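Local coordinates for nitroreductase family protein (Lactobacillus plantarum, PDB 4QLX) that acts as an FMN-dependent enone reductase of the nitroreductase family in a pathway that saturates polyunsaturated fatty acids, probably reducing 10-oxo-octadecenoate to 10-oxooctadecanoate with NADH, at residues A44-A49 / S149-Q154; F72-M77 / I178-L183; V91-D96 / M192-G197; V102-W107 / T127-Y132. All coordinates share one frame; numbering follows the deposited sequence.

Contact 1: residues A44-A49 / S149-Q154; sequences AEAATA and SVVGMQ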
loop_
_atom_site.group_PDB
_atom_site.type_symbol
_atom_site.label_atom_id
_atom_site.label_comp_id
_atom_site.label_asym_id
_atom_site.label_seq_id
_atom_site.Cartn_x
_atom_site.Cartn_y
_atom_site.Cartn_z
ATOM N N ALA A 44 -13.175 6.497 -0.396
ATOM C CA ALA A 44 -12.635 7.861 -0.418
ATOM C C ALA A 44 -11.458 7.997 0.556
ATOM O O ALA A 44 -10.438 8.587 0.229
ATOM C CB ALA A 44 -13.732 8.879 -0.085
ATOM N N GLU A 45 -11.583 7.416 1.744
ATOM C CA GLU A 45 -10.489 7.448 2.718
ATOM C C GLU A 45 -9.215 6.751 2.204
ATOM O O GLU A 45 -8.104 7.269 2.364
ATOM C CB GLU A 45 -10.955 6.829 4.031
ATOM C CG GLU A 45 -11.897 7.749 4.807
ATOM C CD GLU A 45 -12.651 7.054 5.935
ATOM O OE1 GLU A 45 -12.544 5.811 6.078
ATOM O OE2 GLU A 45 -13.368 7.759 6.680
ATOM N N ALA A 46 -9.373 5.597 1.567
ATOM C CA ALA A 46 -8.236 4.904 0.963
ATOM C C ALA A 46 -7.572 5.719 -0.152
ATOM O O ALA A 46 -6.364 5.623 -0.371
ATOM C CB ALA A 46 -8.674 3.552 0.420
ATOM N N ALA A 47 -8.364 6.519 -0.856
ATOM C CA ALA A 47 -7.868 7.214 -2.045
ATOM C C ALA A 47 -7.142 8.500 -1.677
ATOM O O ALA A 47 -6.753 9.279 -2.559
ATOM C CB ALA A 47 -9.006 7.501 -3.017
ATOM N N THR A 48 -6.955 8.724 -0.378
ATOM C CA THR A 48 -5.948 9.679 0.091
ATOM C C THR A 48 -4.536 9.165 -0.225
ATOM O O THR A 48 -3.556 9.911 -0.123
ATOM C CB THR A 48 -6.076 9.956 1.609
ATOM O OG1 THR A 48 -5.869 8.745 2.345
ATOM C CG2 THR A 48 -7.458 10.502 1.942
ATOM N N ALA A 49 -4.433 7.897 -0.632
ATOM C CA ALA A 49 -3.152 7.302 -1.041
ATOM C C ALA A 49 -2.390 8.139 -2.092
ATOM O O ALA A 49 -3.007 8.875 -2.867
ATOM C CB ALA A 49 -3.395 5.862 -1.584
ATOM N N SER A 149 -2.151 -0.848 -6.028
ATOM C CA SER A 149 -1.665 -1.620 -4.891
ATOM C C SER A 149 -1.551 -0.736 -3.655
ATOM O O SER A 149 -1.851 -1.178 -2.553
ATOM C CB SER A 149 -0.312 -2.272 -5.227
ATOM O OG SER A 149 -0.413 -3.069 -6.403
ATOM N N VAL A 150 -1.122 0.517 -3.815
ATOM C CA VAL A 150 -1.001 1.348 -2.619
ATOM C C VAL A 150 -2.374 1.782 -2.118
ATOM O O VAL A 150 -2.561 1.930 -0.904
ATOM C CB VAL A 150 -0.100 2.602 -2.820
ATOM C CG1 VAL A 150 1.322 2.184 -3.220
ATOM C CG2 VAL A 150 -0.700 3.590 -3.838
ATOM N N VAL A 151 -3.336 1.993 -3.019
ATOM C CA VAL A 151 -4.674 2.346 -2.552
ATOM C C VAL A 151 -5.337 1.094 -1.953
ATOM O O VAL A 151 -6.098 1.190 -0.986
ATOM C CB VAL A 151 -5.558 2.987 -3.681
ATOM C CG1 VAL A 151 -6.097 1.937 -4.644
ATOM C CG2 VAL A 151 -6.727 3.753 -3.072
ATOM N N GLY A 152 -5.021 -0.081 -2.494
ATOM C CA GLY A 152 -5.545 -1.329 -1.939
ATOM C C GLY A 152 -5.050 -1.583 -0.527
ATOM O O GLY A 152 -5.804 -1.992 0.371
ATOM N N MET A 153 -3.759 -1.349 -0.331
ATOM C CA MET A 153 -3.160 -1.444 0.997
ATOM C C MET A 153 -3.833 -0.471 1.964
ATOM O O MET A 153 -4.115 -0.824 3.095
ATOM C CB MET A 153 -1.648 -1.167 0.930
ATOM C CG MET A 153 -0.900 -1.428 2.273
ATOM S SD MET A 153 -0.947 -3.152 2.829
ATOM C CE MET A 153 -1.994 -3.039 4.284
ATOM N N GLN A 154 -4.112 0.757 1.530
ATOM C CA GLN A 154 -4.767 1.682 2.449
ATOM C C GLN A 154 -6.189 1.210 2.745
ATOM O O GLN A 154 -6.657 1.355 3.866
ATOM C CB GLN A 154 -4.753 3.125 1.910
ATOM C CG GLN A 154 -3.359 3.753 2.038
ATOM C CD GLN A 154 -3.379 5.237 2.399
ATOM O OE1 GLN A 154 -2.536 5.706 3.170
ATOM N NE2 GLN A 154 -4.345 5.981 1.848
#
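The amide of Q154 reaches across from helix 137-161 to the turn that ends helix 36-46. CG lies beside the backbone N, anti to the carbonyl carbon (chi1 -75°), and a bend at chi2 brings the amide alongside A49, with Q154 CD 4.0 Å from A49 CA. NE2 then spends its two hydrogens in the amide plane: one goes to A46 O at 3.0 Å, the other to T48 OG1 at 3.2 Å. T48 OG1 is fixed in turn by its own bond of 2.7 Å to E45 O, set by a chi1 of 62° that turns the hydroxyl back over the helix end. A46 O also accepts A49 N, closing a type I turn from A46 to A49; both donors come from the same face of its carbonyl plane. Beside this polar cluster V151 CG2 comes to 3.3 Å from A46 O, while A49 CB rests 3.9 Å from V151 CA and near V150 CG2. W58 of strand 58-63 also touches A47, A49 and V151, and T48 O bonds to R22 of the second subunit. A side-chain amide hydrogen-bonded to the C-terminal turn of a helix, backed by valine-alanine packing, ties helix 36-46 to helix 137-161; the turn leads on to the FMN-binding S51.

Contact 2: residues F72-M77 / I178-L183; sequences FKQAVM and IPTLGL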
loop_
_atom_site.group_PDB
_atom_site.type_symbol
_atom_site.label_atom_id
_atom_site.label_comp_id
_atom_site.label_asym_id
_atom_site.label_seq_id
_atom_site.Cartn_x
_atom_site.Cartn_y
_atom_site.Cartn_z
ATOM N N PHE A 72 -19.583 -11.825 -10.713
ATOM C CA PHE A 72 -18.186 -11.600 -10.360
ATOM C C PHE A 72 -17.426 -12.925 -10.295
ATOM O O PHE A 72 -16.359 -13.071 -10.890
ATOM C CB PHE A 72 -18.131 -10.855 -9.025
ATOM C CG PHE A 72 -16.752 -10.595 -8.505
ATOM C CD1 PHE A 72 -15.853 -9.814 -9.217
ATOM C CD2 PHE A 72 -16.374 -11.069 -7.262
ATOM C CE1 PHE A 72 -14.582 -9.549 -8.712
ATOM C CE2 PHE A 72 -15.098 -10.807 -6.758
ATOM C CZ PHE A 72 -14.212 -10.042 -7.485
ATOM N N LYS A 73 -17.997 -13.900 -9.595
ATOM C CA LYS A 73 -17.337 -15.195 -9.413
ATOM C C LYS A 73 -16.958 -15.895 -10.715
ATOM O O LYS A 73 -16.090 -16.763 -10.717
ATOM C CB LYS A 73 -18.212 -16.121 -8.580
ATOM C CG LYS A 73 -18.238 -15.729 -7.132
ATOM C CD LYS A 73 -18.630 -16.877 -6.241
ATOM C CE LYS A 73 -20.063 -17.293 -6.444
ATOM N NZ LYS A 73 -20.481 -18.175 -5.325
ATOM N N GLN A 74 -17.581 -15.507 -11.823
ATOM C CA GLN A 74 -17.233 -16.080 -13.122
ATOM C C GLN A 74 -15.760 -15.887 -13.472
ATOM O O GLN A 74 -15.204 -16.639 -14.265
ATOM C CB GLN A 74 -18.085 -15.461 -14.222
ATOM C CG GLN A 74 -19.576 -15.692 -14.097
ATOM C CD GLN A 74 -20.318 -15.064 -15.264
ATOM O OE1 GLN A 74 -19.763 -14.223 -15.989
ATOM N NE2 GLN A 74 -21.565 -15.477 -15.464
ATOM N N ALA A 75 -15.143 -14.860 -12.891
ATOM C CA ALA A 75 -13.760 -14.501 -13.201
ATOM C C ALA A 75 -12.876 -14.593 -11.950
ATOM O O ALA A 75 -11.758 -14.080 -11.930
ATOM C CB ALA A 75 -13.701 -13.093 -13.801
ATOM N N VAL A 76 -13.389 -15.258 -10.917
ATOM C CA VAL A 76 -12.648 -15.470 -9.671
ATOM C C VAL A 76 -12.361 -16.957 -9.504
ATOM O O VAL A 76 -13.242 -17.771 -9.759
ATOM C CB VAL A 76 -13.438 -14.934 -8.458
ATOM C CG1 VAL A 76 -12.790 -15.354 -7.130
ATOM C CG2 VAL A 76 -13.568 -13.406 -8.543
ATOM N N MET A 77 -11.141 -17.318 -9.105
ATOM C CA MET A 77 -10.807 -18.726 -8.881
ATOM C C MET A 77 -11.643 -19.283 -7.729
ATOM O O MET A 77 -11.947 -18.565 -6.776
ATOM C CB MET A 77 -9.310 -18.904 -8.593
ATOM C CG MET A 77 -8.411 -18.542 -9.771
ATOM S SD MET A 77 -6.656 -18.499 -9.361
ATOM C CE MET A 77 -6.379 -20.224 -8.960
ATOM N N ILE A 178 -11.900 -8.130 -16.565
ATOM C CA ILE A 178 -12.316 -6.812 -17.037
ATOM C C ILE A 178 -13.649 -6.884 -17.795
ATOM O O ILE A 178 -14.549 -6.090 -17.518
ATOM C CB ILE A 178 -11.224 -6.137 -17.916
ATOM C CG1 ILE A 178 -9.995 -5.798 -17.073
ATOM C CG2 ILE A 178 -11.757 -4.867 -18.578
ATOM C CD1 ILE A 178 -10.279 -4.888 -15.888
ATOM N N PRO A 179 -13.797 -7.834 -18.735
ATOM C CA PRO A 179 -15.102 -7.872 -19.403
ATOM C C PRO A 179 -16.226 -8.292 -18.463
ATOM O O PRO A 179 -17.332 -7.759 -18.569
ATOM C CB PRO A 179 -14.897 -8.903 -20.515
ATOM C CG PRO A 179 -13.424 -8.914 -20.754
ATOM C CD PRO A 179 -12.828 -8.728 -19.396
ATOM N N THR A 180 -15.937 -9.214 -17.547
ATOM C CA THR A 180 -16.891 -9.620 -16.512
ATOM C C THR A 180 -17.401 -8.424 -15.712
ATOM O O THR A 180 -18.559 -8.385 -15.318
ATOM C CB THR A 180 -16.261 -10.654 -15.539
ATOM O OG1 THR A 180 -15.978 -11.867 -16.248
ATOM C CG2 THR A 180 -17.199 -10.967 -14.373
ATOM N N LEU A 181 -16.539 -7.435 -15.485
ATOM C CA LEU A 181 -16.936 -6.246 -14.733
ATOM C C LEU A 181 -17.601 -5.198 -15.637
ATOM O O LEU A 181 -18.103 -4.181 -15.159
ATOM C CB LEU A 181 -15.725 -5.634 -14.020
ATOM C CG LEU A 181 -15.015 -6.494 -12.968
ATOM C CD1 LEU A 181 -13.792 -5.777 -12.416
ATOM C CD2 LEU A 181 -15.953 -6.875 -11.838
ATOM N N GLY A 182 -17.604 -5.454 -16.941
ATOM C CA GLY A 182 -18.208 -4.536 -17.893
ATOM C C GLY A 182 -17.345 -3.307 -18.125
ATOM O O GLY A 182 -17.834 -2.273 -18.567
ATOM N N LEU A 183 -16.054 -3.432 -17.838
ATOM C CA LEU A 183 -15.110 -2.328 -17.985
ATOM C C LEU A 183 -14.443 -2.353 -19.355
ATOM O O LEU A 183 -14.322 -3.410 -19.956
ATOM C CB LEU A 183 -14.044 -2.392 -16.887
ATOM C CG LEU A 183 -14.488 -2.129 -15.443
ATOM C CD1 LEU A 183 -13.309 -2.351 -14.492
ATOM C CD2 LEU A 183 -15.051 -0.720 -15.289
HETATM O O HOH W 1 -17.687 -13.905 -17.648
#
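T180 faces A75 where 72-77 meets helix 177-181; the contact is made of van der Waals packing and one water bridge. In the packing, A75 CB lies 3.6 Å from T180 OG1 and 3.9 Å from T180 CB, which sets the small methyl against the base of the threonine. T180 CG2, anti to its backbone N (chi1 -65° for OG1), is carried toward F72 O at 4.2 Å. The apolar pair is F72 with L181, whose side chains run side by side and point the same way: L181 CD2 comes to the edge of the phenyl ring, near its plane, 3.9 Å from F72 CD1. One face of that ring is covered from within its own segment by V76 CG2.

The polar link is indirect. A water donates to Q74 OE1 at 2.7 Å and to T180 OG1 at 3.0 Å, bridging the outer rim of the contact; T180 OG1 is also bonded to K176 O. Helix 177-181 ends in a Schellman motif, with G182 at positive phi (75°).

Backbone bonds of A75 to D173 and of M77 to G171 tie the first segment to the loop ahead of helix 177-181. F72 and L181 both pack on F92 of strand 89-96, and on strand 58-63 F72 also touches V63 and L181 touches V61, which places the contact over one face of the sheet.

Contact 3: residues V91-D96 / M192-G197; sequences VFIAGD and MGIAIG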
loop_
_atom_site.group_PDB
_atom_site.type_symbol
_atom_site.label_atom_id
_atom_site.label_comp_id
_atom_site.label_asym_id
_atom_site.label_seq_id
_atom_site.Cartn_x
_atom_site.Cartn_y
_atom_site.Cartn_z
ATOM N N VAL A 91 -14.484 -5.019 -3.062
ATOM C CA VAL A 91 -14.098 -3.866 -3.852
ATOM C C VAL A 91 -12.990 -4.307 -4.794
ATOM O O VAL A 91 -11.850 -4.558 -4.362
ATOM C CB VAL A 91 -13.644 -2.703 -2.974
ATOM C CG1 VAL A 91 -13.125 -1.545 -3.833
ATOM C CG2 VAL A 91 -14.789 -2.255 -2.072
ATOM N N PHE A 92 -13.319 -4.447 -6.076
ATOM C CA PHE A 92 -12.288 -4.832 -7.023
ATOM C C PHE A 92 -11.582 -3.607 -7.581
ATOM O O PHE A 92 -12.230 -2.620 -7.949
ATOM C CB PHE A 92 -12.834 -5.674 -8.178
ATOM C CG PHE A 92 -11.743 -6.334 -8.960
ATOM C CD1 PHE A 92 -11.262 -7.582 -8.579
ATOM C CD2 PHE A 92 -11.129 -5.669 -10.012
ATOM C CE1 PHE A 92 -10.220 -8.174 -9.262
ATOM C CE2 PHE A 92 -10.085 -6.253 -10.703
ATOM C CZ PHE A 92 -9.625 -7.500 -10.335
ATOM N N ILE A 93 -10.257 -3.687 -7.663
ATOM C CA ILE A 93 -9.463 -2.563 -8.121
ATOM C C ILE A 93 -8.839 -2.869 -9.478
ATOM O O ILE A 93 -8.165 -3.880 -9.665
ATOM C CB ILE A 93 -8.364 -2.182 -7.090
ATOM C CG1 ILE A 93 -8.973 -2.119 -5.685
ATOM C CG2 ILE A 93 -7.738 -0.820 -7.456
ATOM C CD1 ILE A 93 -7.947 -1.931 -4.556
ATOM N N ALA A 94 -9.104 -1.993 -10.438
ATOM C CA ALA A 94 -8.526 -2.131 -11.763
ATOM C C ALA A 94 -7.675 -0.896 -12.043
ATOM O O ALA A 94 -7.948 0.178 -11.520
ATOM C CB ALA A 94 -9.609 -2.302 -12.812
ATOM N N GLY A 95 -6.638 -1.056 -12.856
ATOM C CA GLY A 95 -5.738 0.038 -13.160
ATOM C C GLY A 95 -6.204 0.787 -14.389
ATOM O O GLY A 95 -6.680 0.181 -15.346
ATOM N N ASP A 96 -6.081 2.105 -14.348
ATOM C CA ASP A 96 -6.502 2.971 -15.452
ATOM C C ASP A 96 -5.294 3.367 -16.296
ATOM O O ASP A 96 -4.527 4.249 -15.922
ATOM C CB ASP A 96 -7.217 4.211 -14.905
ATOM C CG ASP A 96 -7.730 5.143 -16.003
ATOM O OD1 ASP A 96 -7.609 4.812 -17.205
ATOM O OD2 ASP A 96 -8.276 6.208 -15.652
ATOM N N MET A 192 -6.417 -6.422 -8.184
ATOM C CA MET A 192 -6.771 -7.217 -7.009
ATOM C C MET A 192 -8.180 -6.926 -6.506
ATOM O O MET A 192 -8.715 -5.839 -6.708
ATOM C CB MET A 192 -5.764 -6.988 -5.864
ATOM C CG MET A 192 -5.811 -5.576 -5.259
ATOM S SD MET A 192 -4.797 -5.323 -3.776
ATOM C CE MET A 192 -3.170 -5.120 -4.504
ATOM N N GLY A 193 -8.774 -7.914 -5.841
ATOM C CA GLY A 193 -10.018 -7.701 -5.124
ATOM C C GLY A 193 -9.740 -7.466 -3.650
ATOM O O GLY A 193 -8.759 -7.976 -3.100
ATOM N N ILE A 194 -10.582 -6.664 -3.017
ATOM C CA ILE A 194 -10.539 -6.491 -1.568
ATOM C C ILE A 194 -11.878 -6.955 -1.004
ATOM O O ILE A 194 -12.892 -6.279 -1.184
ATOM C CB ILE A 194 -10.291 -5.029 -1.143
ATOM C CG1 ILE A 194 -9.020 -4.437 -1.786
ATOM C CG2 ILE A 194 -10.241 -4.900 0.373
ATOM C CD1 ILE A 194 -7.733 -5.152 -1.450
ATOM N N ALA A 195 -11.896 -8.106 -0.334
ATOM C CA ALA A 195 -13.117 -8.557 0.325
ATOM C C ALA A 195 -13.197 -7.922 1.697
ATOM O O ALA A 195 -12.222 -7.933 2.424
ATOM C CB ALA A 195 -13.150 -10.095 0.434
ATOM N N ILE A 196 -14.360 -7.383 2.056
ATOM C CA ILE A 196 -14.531 -6.682 3.331
ATOM C C ILE A 196 -15.763 -7.187 4.098
ATOM O O ILE A 196 -16.806 -7.462 3.497
ATOM C CB ILE A 196 -14.686 -5.148 3.112
ATOM C CG1 ILE A 196 -13.523 -4.579 2.283
ATOM C CG2 ILE A 196 -14.836 -4.404 4.432
ATOM C CD1 ILE A 196 -13.610 -3.036 2.073
ATOM N N GLY A 197 -15.644 -7.305 5.419
ATOM C CA GLY A 197 -16.793 -7.584 6.268
ATOM C C GLY A 197 -16.393 -7.700 7.725
ATOM O O GLY A 197 -15.259 -7.383 8.077
#
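M192, V91 and I194 have the most surface buried here, and they belong to the antiparallel pairing of strands 89-96 and 188-197, in which segments 91-96 and 192-197 run at 162°. V91 and I194 form a hydrogen-bonded pair: V91 N gives to I194 O at 2.8 Å with an N-H...O angle of 169°, and I194 N returns a bond to V91 O. M192 pairs with I93 in the same way, though unequally, since I93 N to M192 O is 2.8 Å and the reverse bond, M192 N to I93 O, is a weak 3.4 Å.

The side chains of V91, I93, M192 and I194 share one face of the sheet. I93 CG1 stands beside its backbone N (chi1 -47°), which carries I93 CD1 across to I194 CG1 at 3.9 Å and M192 CG at 4.3 Å. V91 CG2 reaches I196 CD1 at 4.4 Å. Helix 137-161 covers this face, and M192 also meets I146 of the second subunit.

On the other face F92, in the non-hydrogen-bonded pair with G193, lays its ring over the neighbouring strand, with M192 O 3.6 Å above the centre of the F92 ring. A serine in place of F92 would probably uncover M192 O and open a gap beside G193 CA. The chemistry is thus backbone bonding sealed between two greasy layers; the M192 side chain is about 5 Å from FMN, consistent with this pairing backing the flavin site.

Contact 4: residues V102-W107 / T127-Y132; sequences VYRDVW and TFLPLY. With KTC (10-oxooctadecanoic acid), chain D.
Y103 reaches across to L129, F128 and Y132, segment 127-132 running nearly antiparallel to segment 103-107 (157°), and it can be followed outward atom by atom. Y103 CB meets L129 CD1 at 3.6 Å. A chi1 of -169°, with CG anti to the backbone N, points the ring at the facing helix and past L129, the two side chains sliding in opposite directions. CG still touches L129 CD1, CD1 touches L129 CD2 and CB, and CE1 meets L129 CB. L129 CB makes a CH-pi contact over one face of the Y103 ring, 4.2 Å from its centroid; W107 CD1 covers the opposite face. On the other flank Y103 CE2 lies 3.9 Å from Y132 CD2. The Y103 and Y132 rings are oblique, with planes at 49°. CZ meets L129 N and F128 CB, and at the tip Y103 OH lies 3.3 Å from F128 CB. L129 CD2 meanwhile sits over the guanidinium face of R104, 3.6 Å from R104 NH2.

Beyond Y103 the contact lines the 10-oxooctadecanoic acid pocket. C7 of the ligand lies over the centre of one F128 ring face, with T127 CG2 over the other, and its terminal C over the centre of the Y132 ring; W107 CH2 comes within 3.4 Å of C13. W107 NE1 bonds to C53 O and Y132 OH to D143. An alanine at Y103 would probably strip L129 of its CH-pi face and leave a gap between L129, F128 and Y132. The chemistry is almost wholly apolar and aromatic, suited to a long alkyl chain, with the polar ends of W107 and Y132 tied back into the protein.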
loop_
_atom_site.group_PDB
_atom_site.type_symbol
_atom_site.label_atom_id
_atom_site.label_comp_id
_atom_site.label_asym_id
_atom_site.label_seq_id
_atom_site.Cartn_x
_atom_site.Cartn_y
_atom_site.Cartn_z
ATOM N N VAL A 102 -5.177 13.213 -18.879
ATOM C CA VAL A 102 -5.493 14.522 -18.301
ATOM C C VAL A 102 -4.292 15.192 -17.629
ATOM O O VAL A 102 -4.450 16.222 -16.978
ATOM C CB VAL A 102 -6.631 14.425 -17.252
ATOM C CG1 VAL A 102 -7.947 14.077 -17.922
ATOM C CG2 VAL A 102 -6.291 13.411 -16.198
ATOM N N TYR A 103 -3.105 14.614 -17.805
ATOM C CA TYR A 103 -1.895 15.063 -17.112
ATOM C C TYR A 103 -1.712 16.579 -17.203
ATOM O O TYR A 103 -1.637 17.263 -16.183
ATOM C CB TYR A 103 -0.659 14.349 -17.680
ATOM C CG TYR A 103 0.618 14.544 -16.871
ATOM C CD1 TYR A 103 1.238 15.792 -16.780
ATOM C CD2 TYR A 103 1.215 13.484 -16.227
ATOM C CE1 TYR A 103 2.403 15.969 -16.041
ATOM C CE2 TYR A 103 2.374 13.649 -15.493
ATOM C CZ TYR A 103 2.963 14.891 -15.402
ATOM O OH TYR A 103 4.110 15.044 -14.664
ATOM N N ARG A 104 -1.652 17.097 -18.428
ATOM C CA ARG A 104 -1.345 18.512 -18.642
ATOM C C ARG A 104 -2.374 19.446 -17.999
ATOM O O ARG A 104 -2.013 20.472 -17.430
ATOM C CB ARG A 104 -1.238 18.810 -20.140
ATOM C CG ARG A 104 -0.896 20.268 -20.450
ATOM C CD ARG A 104 -0.784 20.496 -21.941
ATOM N NE ARG A 104 0.145 19.561 -22.569
ATOM C CZ ARG A 104 1.460 19.750 -22.633
ATOM N NH1 ARG A 104 2.006 20.839 -22.101
ATOM N NH2 ARG A 104 2.233 18.850 -23.227
ATOM N N ASP A 105 -3.651 19.085 -18.089
ATOM C CA ASP A 105 -4.731 19.911 -17.542
ATOM C C ASP A 105 -4.692 19.920 -16.021
ATOM O O ASP A 105 -4.834 20.964 -15.378
ATOM C CB ASP A 105 -6.094 19.401 -18.017
ATOM C CG ASP A 105 -6.349 19.696 -19.479
ATOM O OD1 ASP A 105 -5.827 20.716 -19.977
ATOM O OD2 ASP A 105 -7.074 18.912 -20.125
ATOM N N VAL A 106 -4.514 18.731 -15.465
ATOM C CA VAL A 106 -4.421 18.527 -14.029
ATOM C C VAL A 106 -3.293 19.328 -13.355
ATOM O O VAL A 106 -3.516 19.992 -12.335
ATOM C CB VAL A 106 -4.250 17.030 -13.734
ATOM C CG1 VAL A 106 -3.357 16.794 -12.544
ATOM C CG2 VAL A 106 -5.620 16.375 -13.542
ATOM N N TRP A 107 -2.086 19.282 -13.910
ATOM C CA TRP A 107 -0.996 20.019 -13.290
ATOM C C TRP A 107 -1.082 21.521 -13.636
ATOM O O TRP A 107 -0.581 22.366 -12.892
ATOM C CB TRP A 107 0.351 19.384 -13.667
ATOM C CG TRP A 107 0.535 18.156 -12.823
ATOM C CD1 TRP A 107 0.378 16.849 -13.206
ATOM C CD2 TRP A 107 0.821 18.130 -11.421
ATOM N NE1 TRP A 107 0.574 16.008 -12.122
ATOM C CE2 TRP A 107 0.844 16.775 -11.015
ATOM C CE3 TRP A 107 1.074 19.125 -10.465
ATOM C CZ2 TRP A 107 1.115 16.395 -9.709
ATOM C CZ3 TRP A 107 1.328 18.744 -9.164
ATOM C CH2 TRP A 107 1.356 17.392 -8.798
ATOM N N THR A 127 9.244 16.948 -17.689
ATOM C CA THR A 127 9.978 15.773 -17.245
ATOM C C THR A 127 9.201 14.470 -17.379
ATOM O O THR A 127 9.727 13.483 -17.912
ATOM C CB THR A 127 10.428 15.951 -15.784
ATOM O OG1 THR A 127 11.336 17.064 -15.715
ATOM C CG2 THR A 127 11.107 14.679 -15.247
ATOM N N PHE A 128 7.957 14.457 -16.914
ATOM C CA PHE A 128 7.248 13.187 -16.794
ATOM C C PHE A 128 6.179 12.942 -17.848
ATOM O O PHE A 128 5.912 11.786 -18.191
ATOM C CB PHE A 128 6.639 13.069 -15.392
ATOM C CG PHE A 128 7.671 13.028 -14.309
ATOM C CD1 PHE A 128 8.412 11.877 -14.089
ATOM C CD2 PHE A 128 7.930 14.150 -13.534
ATOM C CE1 PHE A 128 9.377 11.841 -13.100
ATOM C CE2 PHE A 128 8.894 14.120 -12.541
ATOM C CZ PHE A 128 9.618 12.968 -12.324
ATOM N N LEU A 129 5.562 14.002 -18.361
ATOM C CA LEU A 129 4.521 13.816 -19.379
ATOM C C LEU A 129 5.048 13.092 -20.637
ATOM O O LEU A 129 4.385 12.165 -21.120
ATOM C CB LEU A 129 3.872 15.155 -19.756
ATOM C CG LEU A 129 2.636 15.056 -20.670
ATOM C CD1 LEU A 129 1.768 13.866 -20.308
ATOM C CD2 LEU A 129 1.809 16.333 -20.628
ATOM N N PRO A 130 6.242 13.473 -21.150
ATOM C CA PRO A 130 6.761 12.749 -22.318
ATOM C C PRO A 130 6.994 11.262 -22.075
ATOM O O PRO A 130 6.912 10.477 -23.021
ATOM C CB PRO A 130 8.093 13.442 -22.597
ATOM C CG PRO A 130 7.943 14.787 -22.031
ATOM C CD PRO A 130 7.101 14.628 -20.817
ATOM N N LEU A 131 7.287 10.879 -20.837
ATOM C CA LEU A 131 7.454 9.463 -20.502
ATOM C C LEU A 131 6.128 8.708 -20.542
ATOM O O LEU A 131 6.082 7.528 -20.903
ATOM C CB LEU A 131 8.097 9.309 -19.124
ATOM C CG LEU A 131 9.628 9.316 -19.068
ATOM C CD1 LEU A 131 10.203 10.574 -19.662
ATOM C CD2 LEU A 131 10.097 9.150 -17.629
ATOM N N TYR A 132 5.054 9.374 -20.139
ATOM C CA TYR A 132 3.732 8.773 -20.211
ATOM C C TYR A 132 3.282 8.714 -21.665
ATOM O O TYR A 132 2.676 7.732 -22.104
ATOM C CB TYR A 132 2.717 9.556 -19.369
ATOM C CG TYR A 132 2.711 9.183 -17.903
ATOM C CD1 TYR A 132 2.228 7.948 -17.485
ATOM C CD2 TYR A 132 3.178 10.065 -16.938
ATOM C CE1 TYR A 132 2.216 7.604 -16.149
ATOM C CE2 TYR A 132 3.176 9.729 -15.612
ATOM C CZ TYR A 132 2.700 8.497 -15.217
ATOM O OH TYR A 132 2.695 8.165 -13.881
HETATM O O1 KTC D . 6.715 20.503 -4.272
HETATM C C17 KTC D . 6.395 21.146 -5.269
HETATM O O KTC D . 6.893 22.372 -5.453
HETATM C C16 KTC D . 5.449 20.545 -6.280
HETATM C C15 KTC D . 5.642 19.040 -6.247
HETATM C C14 KTC D . 5.875 18.516 -7.647
HETATM C C13 KTC D . 4.694 17.653 -8.046
HETATM C C12 KTC D . 5.131 16.208 -8.165
HETATM C C11 KTC D . 5.653 15.930 -9.558
HETATM C C10 KTC D . 5.265 14.510 -9.934
HETATM C C9 KTC D . 6.441 13.571 -9.728
HETATM C C8 KTC D . 5.933 12.168 -9.897
HETATM O O2 KTC D . 4.967 11.793 -9.240
HETATM C C7 KTC D . 6.638 11.257 -10.874
HETATM C C6 KTC D . 6.057 9.860 -10.774
HETATM C C5 KTC D . 7.011 8.824 -11.346
HETATM C C4 KTC D . 6.651 8.517 -12.791
HETATM C C3 KTC D . 7.611 7.493 -13.393
HETATM C C2 KTC D . 7.522 7.525 -14.917
HETATM C C1 KTC D . 6.065 7.603 -15.364
HETATM C C KTC D . 5.909 7.516 -16.869
#

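In the fold
From the N terminus the chain passes the end of helix 36-46, then segment 72-77, strand 89-96 and helix 103-112, before its partners follow. Contact 4 closes first, returning after about 20 residues on helix 118-133, and is nested inside the loops of the other three. Contact 1 closes next, on helix 137-161, then contact 2 on helix 177-181 and contact 3 on strand 188-197; these three cross one another. Contact 3 is the hub: G152 and S149 of contact 1 pack on I93 and M192, while L181 and F72 of contact 2 pack on F92. Contact 4 stands off, its nearest atoms about 7 Å from contact 3 and 17 Å from contact 2, a pair of helices beside the bound product.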